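Local coordinates for uncharacterized protein PSPTO_3016 (Pseudomonas syringae pv. tomato, PDB 3H9X) that probably binds DNA through the double-wing motif that it adopts, although its precise cellular role is not characterised, at residues D37-L42 with Y84-E89; D60-K65 with K103-L108; G72-K77 with H90-L95. One frame throughout, in Å; residues are numbered along the deposited sequence.

Contact 1 of 3, residues D37-L42 with Y84-E89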
loop_
_atom_site.group_PDB
_atom_site.type_symbol
_atom_site.label_atom_id
_atom_site.label_comp_id
_atom_site.label_asym_id
_atom_site.label_seq_id
_atom_site.Cartn_x
_atom_site.Cartn_y
_atom_site.Cartn_z
ATOM N N ASP A 37 1.128 6.227 -16.132
ATOM C CA ASP A 37 0.040 5.426 -15.590
ATOM C C ASP A 37 0.569 4.270 -14.725
ATOM O O ASP A 37 -0.082 3.229 -14.592
ATOM C CB ASP A 37 -0.817 4.869 -16.736
ATOM C CG ASP A 37 -1.442 5.963 -17.599
ATOM O OD1 ASP A 37 -2.080 5.619 -18.623
ATOM O OD2 ASP A 37 -1.305 7.165 -17.263
ATOM N N LYS A 38 1.747 4.450 -14.134
ATOM C CA LYS A 38 2.316 3.409 -13.287
ATOM C C LYS A 38 1.803 3.500 -11.852
ATOM O O LYS A 38 1.824 4.570 -11.232
ATOM C CB LYS A 38 3.849 3.469 -13.295
ATOM C CG LYS A 38 4.476 3.086 -14.622
ATOM C CD LYS A 38 5.968 2.855 -14.493
ATOM C CE LYS A 38 6.557 2.420 -15.829
ATOM N NZ LYS A 38 7.935 1.847 -15.718
ATOM N N TRP A 39 1.336 2.364 -11.338
ATOM C CA TRP A 39 0.805 2.265 -9.983
ATOM C C TRP A 39 1.935 2.413 -8.995
ATOM O O TRP A 39 2.993 1.822 -9.185
ATOM C CB TRP A 39 0.169 0.893 -9.759
ATOM C CG TRP A 39 -1.005 0.588 -10.625
ATOM C CD1 TRP A 39 -1.481 1.335 -11.676
ATOM C CD2 TRP A 39 -1.872 -0.539 -10.509
ATOM N NE1 TRP A 39 -2.590 0.740 -12.209
ATOM C CE2 TRP A 39 -2.853 -0.415 -11.515
ATOM C CE3 TRP A 39 -1.919 -1.649 -9.648
ATOM C CZ2 TRP A 39 -3.870 -1.359 -11.687
ATOM C CZ3 TRP A 39 -2.930 -2.583 -9.819
ATOM C CH2 TRP A 39 -3.890 -2.431 -10.830
ATOM N N TYR A 40 1.718 3.189 -7.937
ATOM C CA TYR A 40 2.743 3.362 -6.918
ATOM C C TYR A 40 2.144 3.110 -5.537
ATOM O O TYR A 40 2.830 3.187 -4.532
ATOM C CB TYR A 40 3.363 4.771 -7.027
ATOM C CG TYR A 40 2.470 5.927 -6.609
ATOM C CD1 TYR A 40 2.317 6.262 -5.263
ATOM C CD2 TYR A 40 1.781 6.685 -7.558
ATOM C CE1 TYR A 40 1.496 7.325 -4.862
ATOM C CE2 TYR A 40 0.953 7.753 -7.166
ATOM C CZ TYR A 40 0.815 8.064 -5.811
ATOM O OH TYR A 40 -0.012 9.089 -5.394
ATOM N N ALA A 41 0.858 2.777 -5.524
ATOM C CA ALA A 41 0.108 2.520 -4.302
ATOM C C ALA A 41 -1.183 1.738 -4.600
ATOM O O ALA A 41 -1.955 2.112 -5.489
ATOM C CB ALA A 41 -0.231 3.843 -3.628
ATOM N N LEU A 42 -1.406 0.657 -3.851
ATOM C CA LEU A 42 -2.591 -0.191 -4.003
ATOM C C LEU A 42 -3.313 -0.307 -2.656
ATOM O O LEU A 42 -2.839 -0.978 -1.732
ATOM C CB LEU A 42 -2.187 -1.595 -4.455
ATOM C CG LEU A 42 -3.079 -2.410 -5.404
ATOM C CD1 LEU A 42 -2.698 -3.873 -5.244
ATOM C CD2 LEU A 42 -4.554 -2.225 -5.117
ATOM N N TYR A 84 0.790 -8.613 -1.246
ATOM C CA TYR A 84 -0.432 -9.345 -1.513
ATOM C C TYR A 84 -0.984 -8.899 -2.862
ATOM O O TYR A 84 -1.215 -7.712 -3.073
ATOM C CB TYR A 84 -1.461 -9.056 -0.428
ATOM C CG TYR A 84 -2.771 -9.767 -0.654
ATOM C CD1 TYR A 84 -2.876 -11.146 -0.475
ATOM C CD2 TYR A 84 -3.902 -9.064 -1.078
ATOM C CE1 TYR A 84 -4.073 -11.809 -0.712
ATOM C CE2 TYR A 84 -5.103 -9.715 -1.321
ATOM C CZ TYR A 84 -5.180 -11.088 -1.139
ATOM O OH TYR A 84 -6.352 -11.746 -1.410
ATOM N N HIS A 85 -1.205 -9.858 -3.758
ATOM C CA HIS A 85 -1.716 -9.606 -5.108
ATOM C C HIS A 85 -0.731 -8.835 -5.983
ATOM O O HIS A 85 -1.089 -8.354 -7.059
ATOM C CB HIS A 85 -3.054 -8.842 -5.087
ATOM C CG HIS A 85 -4.270 -9.720 -5.009
ATOM N ND1 HIS A 85 -5.528 -9.269 -5.357
ATOM C CD2 HIS A 85 -4.435 -10.985 -4.559
ATOM C CE1 HIS A 85 -6.416 -10.220 -5.117
ATOM N NE2 HIS A 85 -5.778 -11.270 -4.631
HETATM N N MSE A 86 0.506 -8.714 -5.523
HETATM C CA MSE A 86 1.525 -8.026 -6.293
HETATM C C MSE A 86 2.781 -8.861 -6.214
HETATM O O MSE A 86 2.838 -9.816 -5.442
HETATM C CB MSE A 86 1.787 -6.629 -5.731
HETATM C CG MSE A 86 0.596 -5.687 -5.832
HETATM SE SE MSE A 86 0.179 -5.205 -7.670
HETATM C CE MSE A 86 1.120 -3.501 -7.746
ATOM N N ASN A 87 3.782 -8.501 -7.011
ATOM C CA ASN A 87 5.048 -9.225 -7.048
ATOM C C ASN A 87 5.794 -9.100 -5.726
ATOM O O ASN A 87 6.138 -7.996 -5.296
ATOM C CB ASN A 87 5.905 -8.691 -8.186
ATOM C CG ASN A 87 7.169 -9.478 -8.367
ATOM O OD1 ASN A 87 8.097 -9.399 -7.562
ATOM N ND2 ASN A 87 7.213 -10.265 -9.428
ATOM N N LYS A 88 6.078 -10.231 -5.093
ATOM C CA LYS A 88 6.730 -10.194 -3.794
ATOM C C LYS A 88 8.176 -9.676 -3.730
ATOM O O LYS A 88 8.622 -9.209 -2.676
ATOM C CB LYS A 88 6.620 -11.575 -3.139
ATOM C CG LYS A 88 5.206 -12.163 -3.153
ATOM C CD LYS A 88 4.945 -12.910 -1.842
ATOM C CE LYS A 88 3.883 -14.035 -1.956
ATOM N NZ LYS A 88 4.347 -15.291 -2.714
ATOM N N GLU A 89 8.906 -9.741 -4.840
ATOM C CA GLU A 89 10.289 -9.275 -4.845
ATOM C C GLU A 89 10.406 -7.767 -5.049
ATOM O O GLU A 89 11.475 -7.180 -4.864
ATOM C CB GLU A 89 11.073 -10.011 -5.928
ATOM C CG GLU A 89 11.255 -11.484 -5.645
ATOM C CD GLU A 89 11.757 -12.245 -6.848
ATOM O OE1 GLU A 89 12.828 -11.869 -7.386
ATOM O OE2 GLU A 89 11.077 -13.215 -7.258
#

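Contact 2 of 3, residues D60-K65 with K103-L108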
loop_
_atom_site.group_PDB
_atom_site.type_symbol
_atom_site.label_atom_id
_atom_site.label_comp_id
_atom_site.label_asym_id
_atom_site.label_seq_id
_atom_site.Cartn_x
_atom_site.Cartn_y
_atom_site.Cartn_z
ATOM N N ASP A 60 -7.383 -3.156 6.350
ATOM C CA ASP A 60 -7.138 -2.261 5.227
ATOM C C ASP A 60 -5.635 -2.152 5.087
ATOM O O ASP A 60 -4.950 -1.783 6.038
ATOM C CB ASP A 60 -7.745 -0.878 5.463
ATOM C CG ASP A 60 -9.146 -0.750 4.888
ATOM O OD1 ASP A 60 -9.780 -1.804 4.633
ATOM O OD2 ASP A 60 -9.609 0.404 4.701
ATOM N N VAL A 61 -5.130 -2.471 3.898
ATOM C CA VAL A 61 -3.694 -2.451 3.629
ATOM C C VAL A 61 -3.363 -1.667 2.356
ATOM O O VAL A 61 -4.221 -1.465 1.506
ATOM C CB VAL A 61 -3.143 -3.929 3.512
ATOM C CG1 VAL A 61 -3.629 -4.749 4.690
ATOM C CG2 VAL A 61 -3.607 -4.590 2.202
ATOM N N ILE A 62 -2.123 -1.200 2.248
ATOM C CA ILE A 62 -1.690 -0.508 1.046
ATOM C C ILE A 62 -0.428 -1.199 0.571
ATOM O O ILE A 62 0.422 -1.600 1.373
ATOM C CB ILE A 62 -1.345 0.969 1.254
ATOM C CG1 ILE A 62 -0.383 1.111 2.421
ATOM C CG2 ILE A 62 -2.616 1.780 1.401
ATOM C CD1 ILE A 62 0.239 2.461 2.533
ATOM N N ASP A 63 -0.321 -1.357 -0.744
ATOM C CA ASP A 63 0.842 -1.979 -1.348
ATOM C C ASP A 63 1.685 -0.881 -1.939
ATOM O O ASP A 63 1.179 0.001 -2.637
ATOM C CB ASP A 63 0.410 -2.976 -2.406
ATOM C CG ASP A 63 0.147 -4.345 -1.816
ATOM O OD1 ASP A 63 -0.303 -4.428 -0.649
ATOM O OD2 ASP A 63 0.374 -5.344 -2.516
ATOM N N LEU A 64 2.975 -0.947 -1.633
ATOM C CA LEU A 64 3.954 0.037 -2.069
ATOM C C LEU A 64 5.134 -0.650 -2.731
ATOM O O LEU A 64 5.470 -1.773 -2.385
ATOM C CB LEU A 64 4.423 0.851 -0.854
ATOM C CG LEU A 64 3.696 2.158 -0.494
ATOM C CD1 LEU A 64 2.202 2.041 -0.700
ATOM C CD2 LEU A 64 4.019 2.524 0.946
ATOM N N LYS A 65 5.768 0.016 -3.687
ATOM C CA LYS A 65 6.913 -0.576 -4.378
ATOM C C LYS A 65 8.205 -0.173 -3.691
ATOM O O LYS A 65 8.379 0.973 -3.291
ATOM C CB LYS A 65 6.933 -0.115 -5.833
ATOM C CG LYS A 65 7.899 -0.849 -6.748
ATOM C CD LYS A 65 7.844 -0.224 -8.145
ATOM C CE LYS A 65 7.743 -1.266 -9.254
ATOM N NZ LYS A 65 8.843 -2.272 -9.220
ATOM N N LYS A 103 4.691 8.577 9.802
ATOM C CA LYS A 103 5.903 9.172 9.227
ATOM C C LYS A 103 6.625 8.149 8.362
ATOM O O LYS A 103 6.936 8.429 7.202
ATOM C CB LYS A 103 6.856 9.689 10.315
ATOM C CG LYS A 103 7.982 10.590 9.762
ATOM C CD LYS A 103 9.047 10.921 10.831
ATOM C CE LYS A 103 9.915 9.686 11.124
ATOM N NZ LYS A 103 10.810 9.775 12.342
ATOM N N GLU A 104 6.889 6.970 8.934
ATOM C CA GLU A 104 7.573 5.883 8.218
ATOM C C GLU A 104 6.761 5.496 6.978
ATOM O O GLU A 104 7.322 5.158 5.939
ATOM C CB GLU A 104 7.726 4.670 9.130
ATOM C CG GLU A 104 8.370 3.451 8.465
ATOM C CD GLU A 104 9.835 3.660 8.081
ATOM O OE1 GLU A 104 10.665 3.952 9.005
ATOM O OE2 GLU A 104 10.159 3.519 6.859
ATOM N N ILE A 105 5.436 5.546 7.096
ATOM C CA ILE A 105 4.583 5.237 5.966
ATOM C C ILE A 105 4.699 6.320 4.892
ATOM O O ILE A 105 4.774 6.003 3.711
ATOM C CB ILE A 105 3.101 5.122 6.383
ATOM C CG1 ILE A 105 2.886 3.864 7.227
ATOM C CG2 ILE A 105 2.212 5.093 5.146
ATOM C CD1 ILE A 105 1.500 3.757 7.830
ATOM N N HIS A 106 4.707 7.594 5.282
ATOM C CA HIS A 106 4.806 8.679 4.295
ATOM C C HIS A 106 6.050 8.560 3.442
ATOM O O HIS A 106 6.002 8.813 2.237
ATOM C CB HIS A 106 4.806 10.047 4.979
ATOM C CG HIS A 106 3.490 10.410 5.583
ATOM N ND1 HIS A 106 3.362 11.342 6.587
ATOM C CD2 HIS A 106 2.246 9.919 5.362
ATOM C CE1 HIS A 106 2.099 11.405 6.968
ATOM N NE2 HIS A 106 1.402 10.551 6.240
ATOM N N SER A 107 7.163 8.180 4.067
ATOM C CA SER A 107 8.418 8.037 3.345
ATOM C C SER A 107 8.336 6.864 2.372
ATOM O O SER A 107 8.819 6.966 1.237
ATOM C CB SER A 107 9.584 7.852 4.322
ATOM O OG SER A 107 9.398 6.716 5.139
ATOM N N LEU A 108 7.717 5.762 2.805
ATOM C CA LEU A 108 7.546 4.577 1.955
ATOM C C LEU A 108 6.651 4.938 0.755
ATOM O O LEU A 108 6.918 4.518 -0.380
ATOM C CB LEU A 108 6.941 3.424 2.767
ATOM C CG LEU A 108 7.864 2.799 3.833
ATOM C CD1 LEU A 108 7.080 1.871 4.757
ATOM C CD2 LEU A 108 8.977 2.041 3.164
#

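Contact 3 of 3, residues G72-K77 with H90-L95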
loop_
_atom_site.group_PDB
_atom_site.type_symbol
_atom_site.label_atom_id
_atom_site.label_comp_id
_atom_site.label_asym_id
_atom_site.label_seq_id
_atom_site.Cartn_x
_atom_site.Cartn_y
_atom_site.Cartn_z
ATOM N N GLY A 72 13.402 -7.732 2.108
ATOM C CA GLY A 72 13.712 -8.650 3.186
ATOM C C GLY A 72 13.736 -7.981 4.547
ATOM O O GLY A 72 13.153 -8.504 5.498
ATOM N N SER A 73 14.406 -6.830 4.638
ATOM C CA SER A 73 14.524 -6.065 5.884
ATOM C C SER A 73 13.219 -5.381 6.319
ATOM O O SER A 73 12.860 -5.391 7.498
ATOM C CB SER A 73 15.631 -5.022 5.738
ATOM O OG SER A 73 15.440 -4.248 4.571
ATOM N N LEU A 74 12.517 -4.776 5.368
ATOM C CA LEU A 74 11.252 -4.125 5.669
ATOM C C LEU A 74 10.267 -5.139 6.234
ATOM O O LEU A 74 9.700 -4.914 7.294
ATOM C CB LEU A 74 10.666 -3.501 4.406
ATOM C CG LEU A 74 10.723 -1.975 4.280
ATOM C CD1 LEU A 74 12.133 -1.479 4.555
ATOM C CD2 LEU A 74 10.272 -1.549 2.883
ATOM N N ARG A 75 10.072 -6.254 5.529
ATOM C CA ARG A 75 9.143 -7.305 5.962
ATOM C C ARG A 75 9.359 -7.782 7.381
ATOM O O ARG A 75 8.479 -8.411 7.955
ATOM C CB ARG A 75 9.222 -8.511 5.021
ATOM C CG ARG A 75 8.462 -8.324 3.720
ATOM C CD ARG A 75 8.724 -9.439 2.715
ATOM N NE ARG A 75 8.348 -10.766 3.194
ATOM C CZ ARG A 75 8.443 -11.870 2.459
ATOM N NH1 ARG A 75 8.891 -11.807 1.215
ATOM N NH2 ARG A 75 8.108 -13.042 2.976
ATOM N N LYS A 76 10.533 -7.485 7.932
ATOM C CA LYS A 76 10.888 -7.878 9.294
ATOM C C LYS A 76 10.265 -6.919 10.305
ATOM O O LYS A 76 10.129 -7.246 11.488
ATOM C CB LYS A 76 12.420 -7.899 9.464
ATOM C CG LYS A 76 13.062 -9.299 9.364
ATOM C CD LYS A 76 14.544 -9.258 8.945
ATOM C CE LYS A 76 15.403 -8.378 9.860
ATOM N NZ LYS A 76 16.739 -8.044 9.217
ATOM N N LYS A 77 9.894 -5.728 9.847
ATOM C CA LYS A 77 9.275 -4.776 10.752
ATOM C C LYS A 77 7.853 -5.220 11.057
ATOM O O LYS A 77 7.255 -6.011 10.313
ATOM C CB LYS A 77 9.246 -3.360 10.156
ATOM C CG LYS A 77 10.572 -2.664 10.201
ATOM C CD LYS A 77 10.457 -1.215 9.811
ATOM C CE LYS A 77 11.813 -0.542 9.927
ATOM N NZ LYS A 77 11.723 0.915 9.642
ATOM N N HIS A 90 9.298 -7.135 -5.424
ATOM C CA HIS A 90 9.292 -5.698 -5.659
ATOM C C HIS A 90 8.258 -4.927 -4.845
ATOM O O HIS A 90 8.371 -3.696 -4.697
ATOM C CB HIS A 90 9.071 -5.431 -7.138
ATOM C CG HIS A 90 10.230 -5.822 -7.989
ATOM N ND1 HIS A 90 11.340 -5.022 -8.143
ATOM C CD2 HIS A 90 10.472 -6.947 -8.700
ATOM C CE1 HIS A 90 12.217 -5.636 -8.917
ATOM N NE2 HIS A 90 11.713 -6.805 -9.269
ATOM N N TRP A 91 7.258 -5.637 -4.320
ATOM C CA TRP A 91 6.221 -4.972 -3.544
ATOM C C TRP A 91 6.167 -5.387 -2.081
ATOM O O TRP A 91 6.673 -6.438 -1.687
ATOM C CB TRP A 91 4.840 -5.139 -4.207
ATOM C CG TRP A 91 4.735 -4.410 -5.545
ATOM C CD1 TRP A 91 5.297 -4.794 -6.732
ATOM C CD2 TRP A 91 4.122 -3.134 -5.794
ATOM N NE1 TRP A 91 5.082 -3.840 -7.694
ATOM C CE2 TRP A 91 4.364 -2.809 -7.146
ATOM C CE3 TRP A 91 3.399 -2.230 -5.003
ATOM C CZ2 TRP A 91 3.904 -1.620 -7.727
ATOM C CZ3 TRP A 91 2.939 -1.044 -5.581
ATOM C CH2 TRP A 91 3.196 -0.752 -6.927
ATOM N N ILE A 92 5.546 -4.514 -1.293
ATOM C CA ILE A 92 5.390 -4.640 0.145
ATOM C C ILE A 92 3.958 -4.314 0.496
ATOM O O ILE A 92 3.339 -3.486 -0.157
ATOM C CB ILE A 92 6.332 -3.635 0.826
ATOM C CG1 ILE A 92 7.705 -4.253 0.935
ATOM C CG2 ILE A 92 5.861 -3.268 2.190
ATOM C CD1 ILE A 92 7.664 -5.517 1.734
ATOM N N THR A 93 3.424 -4.975 1.515
ATOM C CA THR A 93 2.048 -4.713 1.934
ATOM C C THR A 93 2.100 -4.127 3.336
ATOM O O THR A 93 2.542 -4.792 4.263
ATOM C CB THR A 93 1.189 -6.012 1.962
ATOM O OG1 THR A 93 0.968 -6.480 0.625
ATOM C CG2 THR A 93 -0.162 -5.755 2.630
ATOM N N VAL A 94 1.668 -2.879 3.490
ATOM C CA VAL A 94 1.680 -2.240 4.804
ATOM C C VAL A 94 0.275 -2.244 5.381
ATOM O O VAL A 94 -0.693 -1.849 4.734
ATOM C CB VAL A 94 2.225 -0.777 4.756
ATOM C CG1 VAL A 94 2.270 -0.192 6.162
ATOM C CG2 VAL A 94 3.623 -0.758 4.157
ATOM N N LEU A 95 0.176 -2.701 6.617
ATOM C CA LEU A 95 -1.106 -2.777 7.283
ATOM C C LEU A 95 -1.521 -1.422 7.878
ATOM O O LEU A 95 -0.803 -0.866 8.711
ATOM C CB LEU A 95 -1.025 -3.862 8.353
ATOM C CG LEU A 95 -2.262 -4.200 9.167
ATOM C CD1 LEU A 95 -2.342 -3.279 10.360
ATOM C CD2 LEU A 95 -3.505 -4.117 8.284
#

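Contact 1 of 3, residues D37-L42 with Y84-E89
Trp39 and Leu42, on strand 39-47 of the antiparallel sheet of this MmcQ/YjbR fold, receive the side chain of Met86 from the connection between strands 80-82 and 91-95. The contact is small and wholly apolar, with Met86, a selenomethionine, at its centre. CG of Met86 lies 3.8 Å from CD1 of Leu42, and its SE is 4.0 Å from the same methyl group. Further out, Met86 CE reaches the six-membered half of the Trp39 indole, 4.0 Å from CE3, coming at the ring from an oblique direction. One chain is thus shared between two residues, its CG and selenium going to the leucine and its terminal methyl to the tryptophan. Bends at chi2 (-68°) and chi3 (-97°) fold the chain so that CE is carried to the indole.

Trp39 and Leu42 are three positions apart and yet both direct their CB atoms at the loop. A classic beta bulge explains this: Tyr40 and Ala41 together face Phe31 of strand 29-32, and both point away from Met86, which breaks the usual alternation and brings the two apolar residues to the same side. In the loop, an Asx turn follows Met86, with Asn87 OD1 accepting from Glu89 N at 2.9 Å.

Met86 also touches Asp63 of strand 58-65, and the loop is tied to strand 91-95 where Tyr84 N hydrogen-bonds to Thr93 OG1. On the opposite face of strand 39-47, Tyr40 turns toward helix 102-115, meeting Phe113 edge-to-face, while its carbonyl oxygen hydrogen-bonds to Ser112 OG. The strand therefore carries the helix on one side and the loop on the other.

Contact 2 of 3, residues D60-K65 with K103-L108
Leu64 and Leu108 bring strand 58-65 together with helix 102-115, at the helix-on-sheet layer of this alpha-beta fold. They are the closest backbone pair of the two segments, with CA atoms 7.1 Å apart, and both are buried. Leu64 points its CB at the helix and uses a single branch for the contact: CD2 lies 3.6 Å from CB of Leu108 and equally near its carbonyl carbon. The methyl therefore rests against the root of the leucine and the adjoining helix backbone, and Leu64 CG comes within 4.0 Å of Leu108 O. The two side chains run at about a right angle. With chi1 at -70°, Leu108 sets CG beside its own backbone N, and it is CB that meets the incoming methyl.

Ile105, three residues earlier on the helix, makes the second, looser touch. Its CG2 branch faces CD1 of Ile62 at 4.2 Å. Ile62 has an extended end (chi2 168°), which places CD1 as the foremost atom on its way to the helix. Ile62 and Leu64 lie on one face of the strand, and Asp63 between them turns to the other, where OD1 hydrogen-bonds to Thr93 OG1 of strand 91-95.

The apolar layer continues along the helix with Ile109, which touches both Ile62 and Leu64. A polar link joins the same two elements further on, where Lys65 N hydrogen-bonds to Ser112 OG. Within the helix, Glu104 O is gripped by two donors from the same face of its carbonyl plane: Leu108 N at 3.2 Å, in the regular helical bond, and the hydroxyl OG of Ser107 at 2.7 Å, which stands above the plane, 40° out of it.

Contact 3 of 3, residues G72-K77 with H90-L95
The backbone around Arg75 passes strand 91-95 at Ile92, their CA atoms 7.4 Å apart. Segment 72-77 starts in the short helix 71-74 and includes a type I beta turn from Leu74 to Lys77. The turn is closed by Lys77 N donating to Leu74 O at 2.7 Å, and the preceding bond, Lys76 N to Ser73 O, measures 3.2 Å. Segment 90-95 is extended from Trp91 onward. Because the two backbones stay well apart, side chains alone bridge them.

Ile92 is the buried member, pointing its CB at the turn and meeting two consecutive residues with different atoms of one branch. Its terminal methyl CD1 lies against the aliphatic part of Arg75, 3.5 Å from CG and 4.2 Å from CD. Its CG1 is approached by CD2 of Leu74, also at 4.2 Å. The chi1 of Ile92, -84°, sets this longer branch beside the backbone N, whereas CG2 goes to the carbonyl side. Arg75 thus contributes methylene groups rather than charge: its chain bends about the CG-CD bond (chi3 60°), and the guanidinium carbon CZ ends 6.4 Å from Ile92 CD1, beyond the apolar touch. Arg75 is solvent-exposed, so its chain forms an outer border to the isoleucine, while Leu74, only partly exposed, approaches from the helical part of the segment.

Val66, just after strand 58-65, touches both Leu74 and Ile92, and Ile80 of the edge strand 80-82 adds to the packing of the isoleucine. Arg75 itself also rests on Pro82 of that strand. The turn at Leu74 to Lys77 is in this way laid over strand 91-95, which runs in the sheet between strands 58-65 and 80-82 and is hydrogen-bonded through its backbone to both.

In the fold
From the N terminus, the chain first lays down residues 37-42, then 60-65 on the neighbouring strand, then the turn 72-77. Segment 84-89 returns to strand 39-47 and closes contact 1; segment 90-95 follows at once and closes contact 3; helix segment 103-108 closes contact 2 last. Contact 3 is therefore nested inside the loop of contact 2, while contact 1 crosses both. All three reach one antiparallel sheet, in which Leu42 pairs with Asp63 and Ile62 with Val94. Contacts 1 and 2 use opposite faces of it. Thr93, hydrogen-bonded to both Asp63 and Tyr84, joins the three contacts by polar links.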